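Local structure of putative O-Methyltransferase (Corynebacterium glutamicum, 3DR5) at residues R24-L34 against E92-E103; S57-A67 against L78-D88. The protein is a putative O-methyltransferase that probably uses S-adenosyl-L-methionine as methyl donor. All blocks are in the same frame, centred on the assembly; numbering follows the deposited sequence.

Contact 1: R24-L34 against E92-E103; sequences RAREDAAEFGL and EHQRQAKALFRE
Ala25 and Leu100 mark the nearest approach of two helices, 24-31 and 92-103, that run almost antiparallel at 163° with their axes 10.7 Å apart. Over so wide a gap Leu100 supplies the apolar contact, and its two methyls divide the work. CD1 presses on Ala25 CB at 3.3 Å, a tight fit, while CD2 lies 3.6 Å from Arg24 CG. Asp28 comes at Leu100 from the opposite direction, OD2 lying 3.7 Å from Leu100 CD2, and a water bridges OD2 to Gln96 O. The same carboxylate uses OD1 to take a salt bridge from Arg24 NH1 at 2.8 Å; Arg24 NE extends the network to Glu103 OE1, but at 4.0 Å this is a long pairing. Helix 24-31 ends in a Schellman motif with Gly33 at C-prime, and beyond its last turn Phe32 and Leu34 both face helix 92-103. With CG anti to the carbonyl carbon (chi1 -73°), the Phe32 ring takes the Gln96 amide over its face, NE2 standing 3.4 Å above the ring centre. Gln96 OE1 is turned to Leu34 CD1 instead. The other methyl, Leu34 CD2, packs 3.4 Å from His93 NE2, whose ring probably hydrogen-bonds through ND1 to Asp88.

Contact 2: S57-A67 against L78-D88; sequences STGAIAITPAA and LADNTTLTCID
From Gly59 to Ile63 and from Thr83 to Ile87 two neighbouring strands run parallel, 4.6 Å apart and twisted by 19°, Ala60 pairing with Leu84, Ile61 with Thr85 and Ala62 with Cys86. Alternate residues of each strand turn their N-H and C=O groups to the other in the zigzag of a parallel sheet: Thr83 N gives to Thr58 O, Ala60 N to Thr83 O at 3.0 Å, Thr85 N to Ala60 O at 2.8 Å, Ala62 N to Thr85 O and Ile87 N to Ala62 O. Gly59, Ile61 and Ile63 bond instead to strand 130-135. Gly59 adopts a backbone shape (phi 137°) in which a CB would run into Thr83 O; its CA instead makes a CA-H...O contact with that oxygen. A water donates to Ala60 O and also bonds Thr83 OG1 and Thr85 OG1, and Thr85 OG1 has a further weak bond from Arg112. The strands and helix 67-77 form a right-handed beta-alpha-beta crossover of the Rossmann-like methyltransferase fold. On the face toward that helix, Leu84 has CG anti to its own N (chi1 167°), which carries CD1 to 4.0 Å from Ala62 CB, and Leu78 CD2 reaches Ala60 CB. Ala67, in the first turn of the helix, sets its CB 3.7 Å from Cys86 SG. Across the sheet, Ile87 CD1 lies between Ile61 CG2, at 3.8 Å, and Ile63 CG1, its side chain crossing that of Ile61 but running alongside that of Ile63. Farther along, Asp88 OD1 comes within 3.6 Å of Pro65 CA, while OD2 is engaged by the Glu90 backbone and, probably, His93. Thr64 OG1 closes an ST turn by accepting from Ala66 N, leading the chain into helix 67-77.

Nesting is plain when the chain is followed from its N terminus. Segment 24-34 comes first, on helix 20-31; the chain then passes through helix 39-51 to strand 59-63, winds through helix 67-77 and returns in strand 83-87, where contact 2 closes a short loop. Helix 91-103 follows directly and closes the longer loop of contact 1 around it. Contact 2 thus joins neighbouring strands inside the sheet, whereas contact 1 ties helix 20-31, which precedes the sheet in the chain, to helix 91-103 at the surface. Their centres are about 15 Å apart, yet they touch: His93 meets Asp88, Leu34 and His93 pack on Pro65, and Phe101 packs on Ala67.

Contact 1: R24-L34 against E92-E103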
loop_
_atom_site.group_PDB
_atom_site.type_symbol
_atom_site.label_atom_id
_atom_site.label_comp_id
_atom_site.label_asym_id
_atom_site.label_seq_id
_atom_site.Cartn_x
_atom_site.Cartn_y
_atom_site.Cartn_z
ATOM N N ARG A 24 18.819 11.668 8.316
ATOM C CA ARG A 24 19.037 13.084 8.575
ATOM C C ARG A 24 17.685 13.808 8.609
ATOM O O ARG A 24 17.423 14.615 9.511
ATOM C CB ARG A 24 19.957 13.663 7.485
ATOM C CG ARG A 24 20.152 15.165 7.524
ATOM C CD ARG A 24 20.712 15.643 8.854
ATOM N NE ARG A 24 21.547 16.827 8.669
ATOM C CZ ARG A 24 21.621 17.830 9.532
ATOM N NH1 ARG A 24 20.905 17.795 10.646
ATOM N NH2 ARG A 24 22.405 18.870 9.277
ATOM N N ALA A 25 16.825 13.513 7.635
ATOM C CA ALA A 25 15.506 14.134 7.569
ATOM C C ALA A 25 14.638 13.759 8.776
ATOM O O ALA A 25 13.816 14.564 9.230
ATOM C CB ALA A 25 14.807 13.741 6.266
ATOM N N ARG A 26 14.822 12.546 9.294
ATOM C CA ARG A 26 14.064 12.082 10.455
ATOM C C ARG A 26 14.599 12.773 11.717
ATOM O O ARG A 26 13.845 13.079 12.640
ATOM C CB ARG A 26 14.192 10.562 10.595
ATOM C CG ARG A 26 13.202 9.944 11.570
ATOM C CD ARG A 26 13.131 8.434 11.383
ATOM N NE ARG A 26 12.366 8.041 10.200
ATOM C CZ ARG A 26 11.046 8.170 10.093
ATOM N NH1 ARG A 26 10.353 8.681 11.101
ATOM N NH2 ARG A 26 10.422 7.778 8.988
ATOM N N GLU A 27 15.905 13.023 11.756
ATOM C CA GLU A 27 16.504 13.708 12.895
ATOM C C GLU A 27 16.034 15.164 12.855
ATOM O O GLU A 27 15.607 15.717 13.872
ATOM C CB GLU A 27 18.030 13.654 12.812
ATOM C CG GLU A 27 18.689 13.108 14.070
ATOM C CD GLU A 27 18.506 14.012 15.278
ATOM O OE1 GLU A 27 17.436 13.957 15.926
ATOM O OE2 GLU A 27 19.440 14.789 15.569
ATOM N N ASP A 28 16.114 15.790 11.679
ATOM C CA ASP A 28 15.677 17.180 11.534
ATOM C C ASP A 28 14.235 17.378 11.995
ATOM O O ASP A 28 13.949 18.300 12.758
ATOM C CB ASP A 28 15.818 17.647 10.083
ATOM C CG ASP A 28 17.259 17.910 9.694
ATOM O OD1 ASP A 28 18.133 17.796 10.580
ATOM O OD2 ASP A 28 17.519 18.234 8.511
ATOM N N ALA A 29 13.331 16.513 11.542
ATOM C CA ALA A 29 11.920 16.624 11.916
ATOM C C ALA A 29 11.722 16.543 13.420
ATOM O O ALA A 29 10.922 17.289 13.992
ATOM C CB ALA A 29 11.092 15.537 11.217
ATOM N N ALA A 30 12.455 15.632 14.049
ATOM C CA ALA A 30 12.375 15.433 15.490
ATOM C C ALA A 30 12.908 16.659 16.237
ATOM O O ALA A 30 12.342 17.070 17.249
ATOM C CB ALA A 30 13.167 14.189 15.889
ATOM N N GLU A 31 13.997 17.236 15.738
ATOM C CA GLU A 31 14.577 18.418 16.365
ATOM C C GLU A 31 13.633 19.619 16.345
ATOM O O GLU A 31 13.708 20.483 17.215
ATOM C CB GLU A 31 15.892 18.782 15.678
ATOM C CG GLU A 31 17.056 17.898 16.076
ATOM C CD GLU A 31 18.255 18.095 15.186
ATOM O OE1 GLU A 31 18.410 19.207 14.646
ATOM O OE2 GLU A 31 19.053 17.152 15.036
ATOM N N PHE A 32 12.741 19.670 15.358
ATOM C CA PHE A 32 11.794 20.778 15.225
ATOM C C PHE A 32 10.374 20.417 15.654
ATOM O O PHE A 32 9.443 21.208 15.472
ATOM C CB PHE A 32 11.788 21.285 13.779
ATOM C CG PHE A 32 13.026 22.058 13.404
ATOM C CD1 PHE A 32 13.082 23.444 13.577
ATOM C CD2 PHE A 32 14.135 21.402 12.869
ATOM C CE1 PHE A 32 14.227 24.162 13.226
ATOM C CE2 PHE A 32 15.280 22.108 12.520
ATOM C CZ PHE A 32 15.327 23.491 12.695
ATOM N N GLY A 33 10.217 19.220 16.215
ATOM C CA GLY A 33 8.914 18.759 16.677
ATOM C C GLY A 33 7.860 18.570 15.600
ATOM O O GLY A 33 6.666 18.722 15.856
ATOM N N LEU A 34 8.302 18.220 14.395
ATOM C CA LEU A 34 7.385 18.030 13.268
ATOM C C LEU A 34 6.807 16.623 13.185
ATOM O O LEU A 34 7.471 15.656 13.544
ATOM C CB LEU A 34 8.106 18.342 11.953
ATOM C CG LEU A 34 8.884 19.658 11.862
ATOM C CD1 LEU A 34 9.694 19.707 10.573
ATOM C CD2 LEU A 34 7.916 20.822 11.927
ATOM N N GLU A 92 10.993 28.331 6.913
ATOM C CA GLU A 92 12.087 27.503 7.396
ATOM C C GLU A 92 11.791 26.052 6.982
ATOM O O GLU A 92 12.716 25.245 6.853
ATOM C CB GLU A 92 12.258 27.620 8.924
ATOM C CG GLU A 92 11.112 27.134 9.781
ATOM C CD GLU A 92 11.385 27.388 11.265
ATOM O OE1 GLU A 92 10.470 27.198 12.092
ATOM O OE2 GLU A 92 12.526 27.767 11.604
ATOM N N HIS A 93 10.514 25.713 6.778
ATOM C CA HIS A 93 10.162 24.365 6.334
ATOM C C HIS A 93 10.609 24.232 4.877
ATOM O O HIS A 93 11.019 23.153 4.448
ATOM C CB HIS A 93 8.652 24.123 6.488
ATOM C CG HIS A 93 8.226 23.966 7.914
ATOM N ND1 HIS A 93 6.908 23.977 8.310
ATOM C CD2 HIS A 93 8.957 23.807 9.042
ATOM C CE1 HIS A 93 6.845 23.836 9.621
ATOM N NE2 HIS A 93 8.075 23.732 10.090
ATOM N N GLN A 94 10.541 25.326 4.114
ATOM C CA GLN A 94 10.982 25.305 2.715
ATOM C C GLN A 94 12.503 25.133 2.689
ATOM O O GLN A 94 13.044 24.390 1.856
ATOM C CB GLN A 94 10.593 26.601 1.995
ATOM C CG GLN A 94 11.330 26.805 0.675
ATOM C CD GLN A 94 10.670 27.841 -0.208
ATOM O OE1 GLN A 94 10.507 29.002 0.183
ATOM N NE2 GLN A 94 10.281 27.427 -1.410
ATOM N N ARG A 95 13.192 25.825 3.599
ATOM C CA ARG A 95 14.648 25.719 3.694
ATOM C C ARG A 95 15.001 24.315 4.170
ATOM O O ARG A 95 15.934 23.697 3.662
ATOM C CB ARG A 95 15.216 26.742 4.683
ATOM C CG ARG A 95 15.684 28.036 4.045
ATOM C CD ARG A 95 16.751 28.715 4.897
ATOM N NE ARG A 95 18.081 28.641 4.292
ATOM C CZ ARG A 95 19.222 28.779 4.965
ATOM N NH1 ARG A 95 19.205 28.998 6.274
ATOM N NH2 ARG A 95 20.386 28.698 4.331
ATOM N N GLN A 96 14.245 23.818 5.145
ATOM C CA GLN A 96 14.470 22.485 5.704
ATOM C C GLN A 96 14.357 21.389 4.642
ATOM O O GLN A 96 15.177 20.470 4.602
ATOM C CB GLN A 96 13.480 22.222 6.860
ATOM C CG GLN A 96 13.873 22.891 8.188
ATOM C CD GLN A 96 12.717 23.020 9.185
ATOM O OE1 GLN A 96 11.776 22.227 9.173
ATOM N NE2 GLN A 96 12.795 24.027 10.061
ATOM N N ALA A 97 13.348 21.500 3.784
ATOM C CA ALA A 97 13.110 20.514 2.730
ATOM C C ALA A 97 14.126 20.569 1.591
ATOM O O ALA A 97 14.743 19.561 1.260
ATOM C CB ALA A 97 11.692 20.677 2.174
ATOM N N LYS A 98 14.293 21.744 0.989
ATOM C CA LYS A 98 15.238 21.915 -0.112
ATOM C C LYS A 98 16.655 21.490 0.286
ATOM O O LYS A 98 17.418 20.981 -0.542
ATOM C CB LYS A 98 15.238 23.370 -0.587
ATOM C CG LYS A 98 13.978 23.773 -1.361
ATOM C CD LYS A 98 13.937 25.287 -1.564
ATOM C CE LYS A 98 13.726 25.682 -3.018
ATOM N NZ LYS A 98 12.313 26.035 -3.322
ATOM N N ALA A 99 17.003 21.696 1.553
ATOM C CA ALA A 99 18.314 21.308 2.057
ATOM C C ALA A 99 18.425 19.777 2.008
ATOM O O ALA A 99 19.368 19.231 1.432
ATOM C CB ALA A 99 18.489 21.795 3.494
ATOM N N LEU A 100 17.465 19.082 2.619
ATOM C CA LEU A 100 17.474 17.617 2.642
ATOM C C LEU A 100 17.527 17.006 1.238
ATOM O O LEU A 100 18.202 15.996 1.021
ATOM C CB LEU A 100 16.256 17.090 3.416
ATOM C CG LEU A 100 16.383 17.203 4.938
ATOM C CD1 LEU A 100 15.025 16.960 5.582
ATOM C CD2 LEU A 100 17.421 16.190 5.452
ATOM N N PHE A 101 16.819 17.614 0.288
ATOM C CA PHE A 101 16.831 17.115 -1.079
ATOM C C PHE A 101 18.221 17.384 -1.655
ATOM O O PHE A 101 18.809 16.527 -2.307
ATOM C CB PHE A 101 15.742 17.804 -1.917
ATOM C CG PHE A 101 14.340 17.526 -1.440
ATOM C CD1 PHE A 101 13.995 16.265 -0.944
ATOM C CD2 PHE A 101 13.372 18.521 -1.468
ATOM C CE1 PHE A 101 12.697 16.001 -0.500
ATOM C CE2 PHE A 101 12.073 18.269 -1.022
ATOM C CZ PHE A 101 11.736 17.012 -0.528
ATOM N N ARG A 102 18.749 18.579 -1.403
ATOM C CA ARG A 102 20.082 18.948 -1.882
ATOM C C ARG A 102 21.120 17.944 -1.343
ATOM O O ARG A 102 21.943 17.436 -2.108
ATOM C CB ARG A 102 20.456 20.346 -1.392
ATOM C CG ARG A 102 21.757 20.906 -1.973
ATOM C CD ARG A 102 22.562 21.691 -0.933
ATOM N NE ARG A 102 21.711 22.380 0.036
ATOM C CZ ARG A 102 20.821 23.319 -0.275
ATOM N NH1 ARG A 102 20.664 23.694 -1.537
ATOM N NH2 ARG A 102 20.077 23.872 0.674
ATOM N N GLU A 103 21.083 17.669 -0.035
ATOM C CA GLU A 103 22.027 16.747 0.595
ATOM C C GLU A 103 21.887 15.343 0.015
ATOM O O GLU A 103 22.898 14.698 -0.285
ATOM C CB GLU A 103 21.854 16.784 2.122
ATOM C CG GLU A 103 22.675 17.909 2.746
ATOM C CD GLU A 103 22.030 18.458 3.991
ATOM O OE1 GLU A 103 21.472 17.657 4.776
ATOM O OE2 GLU A 103 22.085 19.688 4.188
HETATM O O HOH W 1 15.658 19.613 7.362
#

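Contact 2: S57-A67 against L78-D88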
loop_
_atom_site.group_PDB
_atom_site.type_symbol
_atom_site.label_atom_id
_atom_site.label_comp_id
_atom_site.label_asym_id
_atom_site.label_seq_id
_atom_site.Cartn_x
_atom_site.Cartn_y
_atom_site.Cartn_z
ATOM N N SER A 57 1.428 11.920 -15.949
ATOM C CA SER A 57 1.348 12.504 -14.617
ATOM C C SER A 57 2.427 13.550 -14.347
ATOM O O SER A 57 3.568 13.395 -14.765
ATOM C CB SER A 57 1.440 11.381 -13.582
ATOM O OG SER A 57 1.657 11.866 -12.269
ATOM N N THR A 58 2.057 14.614 -13.640
ATOM C CA THR A 58 3.016 15.650 -13.292
ATOM C C THR A 58 3.895 15.079 -12.174
ATOM O O THR A 58 5.075 15.432 -12.049
ATOM C CB THR A 58 2.306 16.926 -12.789
ATOM O OG1 THR A 58 1.395 17.389 -13.791
ATOM C CG2 THR A 58 3.327 18.030 -12.501
ATOM N N GLY A 59 3.316 14.187 -11.370
ATOM C CA GLY A 59 4.058 13.586 -10.271
ATOM C C GLY A 59 3.270 13.495 -8.975
ATOM O O GLY A 59 2.077 13.179 -8.964
ATOM N N ALA A 60 3.935 13.802 -7.872
ATOM C CA ALA A 60 3.298 13.721 -6.573
ATOM C C ALA A 60 3.247 15.046 -5.836
ATOM O O ALA A 60 3.980 15.986 -6.157
ATOM C CB ALA A 60 4.020 12.668 -5.716
ATOM N N ILE A 61 2.363 15.107 -4.846
ATOM C CA ILE A 61 2.239 16.286 -3.999
ATOM C C ILE A 61 2.378 15.839 -2.537
ATOM O O ILE A 61 1.747 14.862 -2.113
ATOM C CB ILE A 61 0.872 16.983 -4.132
ATOM C CG1 ILE A 61 0.662 17.484 -5.558
ATOM C CG2 ILE A 61 0.811 18.191 -3.171
ATOM C CD1 ILE A 61 -0.711 18.088 -5.799
ATOM N N ALA A 62 3.226 16.537 -1.786
ATOM C CA ALA A 62 3.403 16.260 -0.359
ATOM C C ALA A 62 2.980 17.531 0.403
ATOM O O ALA A 62 3.628 18.574 0.311
ATOM C CB ALA A 62 4.869 15.912 -0.031
ATOM N N ILE A 63 1.879 17.442 1.136
ATOM C CA ILE A 63 1.363 18.556 1.916
ATOM C C ILE A 63 1.653 18.238 3.373
ATOM O O ILE A 63 0.900 17.524 4.036
ATOM C CB ILE A 63 -0.145 18.714 1.692
ATOM C CG1 ILE A 63 -0.400 19.121 0.237
ATOM C CG2 ILE A 63 -0.709 19.741 2.647
ATOM C CD1 ILE A 63 -1.639 18.491 -0.358
ATOM N N THR A 64 2.735 18.811 3.886
ATOM C CA THR A 64 3.160 18.531 5.252
ATOM C C THR A 64 4.305 19.441 5.690
ATOM O O THR A 64 5.085 19.899 4.859
ATOM C CB THR A 64 3.653 17.068 5.335
ATOM O OG1 THR A 64 4.302 16.832 6.587
ATOM C CG2 THR A 64 4.669 16.782 4.198
ATOM N N PRO A 65 4.423 19.700 7.001
ATOM C CA PRO A 65 5.486 20.546 7.561
ATOM C C PRO A 65 6.848 19.878 7.390
ATOM O O PRO A 65 7.874 20.541 7.372
ATOM C CB PRO A 65 5.119 20.662 9.038
ATOM C CG PRO A 65 3.647 20.503 9.054
ATOM C CD PRO A 65 3.347 19.470 7.986
ATOM N N ALA A 66 6.852 18.554 7.297
ATOM C CA ALA A 66 8.095 17.797 7.126
ATOM C C ALA A 66 8.131 17.160 5.740
ATOM O O ALA A 66 8.173 15.943 5.607
ATOM C CB ALA A 66 8.203 16.711 8.189
ATOM N N ALA A 67 8.129 17.991 4.705
ATOM C CA ALA A 67 8.140 17.512 3.325
ATOM C C ALA A 67 9.440 16.836 2.924
ATOM O O ALA A 67 9.477 16.064 1.960
ATOM C CB ALA A 67 7.840 18.668 2.374
ATOM N N LEU A 78 9.111 7.279 -7.348
ATOM C CA LEU A 78 8.629 8.072 -8.473
ATOM C C LEU A 78 9.483 7.962 -9.749
ATOM O O LEU A 78 10.711 7.939 -9.680
ATOM C CB LEU A 78 8.549 9.534 -8.036
ATOM C CG LEU A 78 7.303 10.399 -8.250
ATOM C CD1 LEU A 78 6.045 9.637 -7.853
ATOM C CD2 LEU A 78 7.448 11.682 -7.426
ATOM N N ALA A 79 8.833 7.885 -10.910
ATOM C CA ALA A 79 9.556 7.826 -12.181
ATOM C C ALA A 79 10.312 9.169 -12.346
ATOM O O ALA A 79 9.822 10.246 -11.953
ATOM C CB ALA A 79 8.582 7.618 -13.329
ATOM N N ASP A 80 11.502 9.102 -12.941
ATOM C CA ASP A 80 12.355 10.281 -13.129
ATOM C C ASP A 80 11.760 11.474 -13.854
ATOM O O ASP A 80 12.141 12.619 -13.580
ATOM C CB ASP A 80 13.670 9.886 -13.809
ATOM C CG ASP A 80 14.487 8.918 -12.974
ATOM O OD1 ASP A 80 14.194 8.802 -11.765
ATOM O OD2 ASP A 80 15.429 8.292 -13.521
ATOM N N ASN A 81 10.821 11.213 -14.757
ATOM C CA ASN A 81 10.196 12.283 -15.522
ATOM C C ASN A 81 8.954 12.882 -14.867
ATOM O O ASN A 81 7.987 13.244 -15.546
ATOM C CB ASN A 81 9.871 11.795 -16.936
ATOM C CG ASN A 81 8.859 10.678 -16.953
ATOM O OD1 ASN A 81 8.764 9.901 -16.007
ATOM N ND2 ASN A 81 8.106 10.575 -18.047
ATOM N N THR A 82 8.986 12.975 -13.541
ATOM C CA THR A 82 7.890 13.561 -12.773
ATOM C C THR A 82 8.540 14.432 -11.701
ATOM O O THR A 82 9.755 14.374 -11.495
ATOM C CB THR A 82 7.030 12.492 -12.057
ATOM O OG1 THR A 82 7.832 11.809 -11.083
ATOM C CG2 THR A 82 6.472 11.484 -13.057
ATOM N N THR A 83 7.743 15.250 -11.026
ATOM C CA THR A 83 8.282 16.107 -9.971
ATOM C C THR A 83 7.552 15.879 -8.648
ATOM O O THR A 83 6.462 15.290 -8.605
ATOM C CB THR A 83 8.140 17.624 -10.299
ATOM O OG1 THR A 83 6.750 17.973 -10.364
ATOM C CG2 THR A 83 8.812 17.973 -11.626
ATOM N N LEU A 84 8.171 16.326 -7.562
ATOM C CA LEU A 84 7.535 16.252 -6.256
ATOM C C LEU A 84 7.211 17.704 -5.927
ATOM O O LEU A 84 8.084 18.578 -5.966
ATOM C CB LEU A 84 8.472 15.682 -5.175
ATOM C CG LEU A 84 7.985 15.865 -3.725
ATOM C CD1 LEU A 84 6.734 15.023 -3.459
ATOM C CD2 LEU A 84 9.106 15.458 -2.780
ATOM N N THR A 85 5.948 17.971 -5.628
ATOM C CA THR A 85 5.514 19.315 -5.276
ATOM C C THR A 85 5.231 19.319 -3.777
ATOM O O THR A 85 4.349 18.605 -3.298
ATOM C CB THR A 85 4.244 19.710 -6.057
ATOM O OG1 THR A 85 4.557 19.785 -7.454
ATOM C CG2 THR A 85 3.704 21.045 -5.579
ATOM N N CYS A 86 5.996 20.121 -3.042
ATOM C CA CYS A 86 5.841 20.237 -1.597
ATOM C C CYS A 86 5.092 21.519 -1.278
ATOM O O CYS A 86 5.321 22.556 -1.896
ATOM C CB CYS A 86 7.205 20.263 -0.911
ATOM S SG CYS A 86 8.255 18.846 -1.294
ATOM N N ILE A 87 4.198 21.445 -0.301
ATOM C CA ILE A 87 3.397 22.602 0.077
ATOM C C ILE A 87 3.331 22.865 1.578
ATOM O O ILE A 87 2.835 22.025 2.341
ATOM C CB ILE A 87 1.936 22.455 -0.405
ATOM C CG1 ILE A 87 1.900 21.983 -1.861
ATOM C CG2 ILE A 87 1.193 23.780 -0.227
ATOM C CD1 ILE A 87 0.505 21.907 -2.449
ATOM N N ASP A 88 3.850 24.018 1.992
ATOM C CA ASP A 88 3.790 24.445 3.384
ATOM C C ASP A 88 4.019 25.966 3.421
ATOM O O ASP A 88 4.811 26.498 2.648
ATOM C CB ASP A 88 4.831 23.730 4.261
ATOM C CG ASP A 88 4.614 24.000 5.752
ATOM O OD1 ASP A 88 3.677 23.419 6.336
ATOM O OD2 ASP A 88 5.363 24.814 6.329
HETATM O O HOH W 2 4.416 17.589 -8.863
#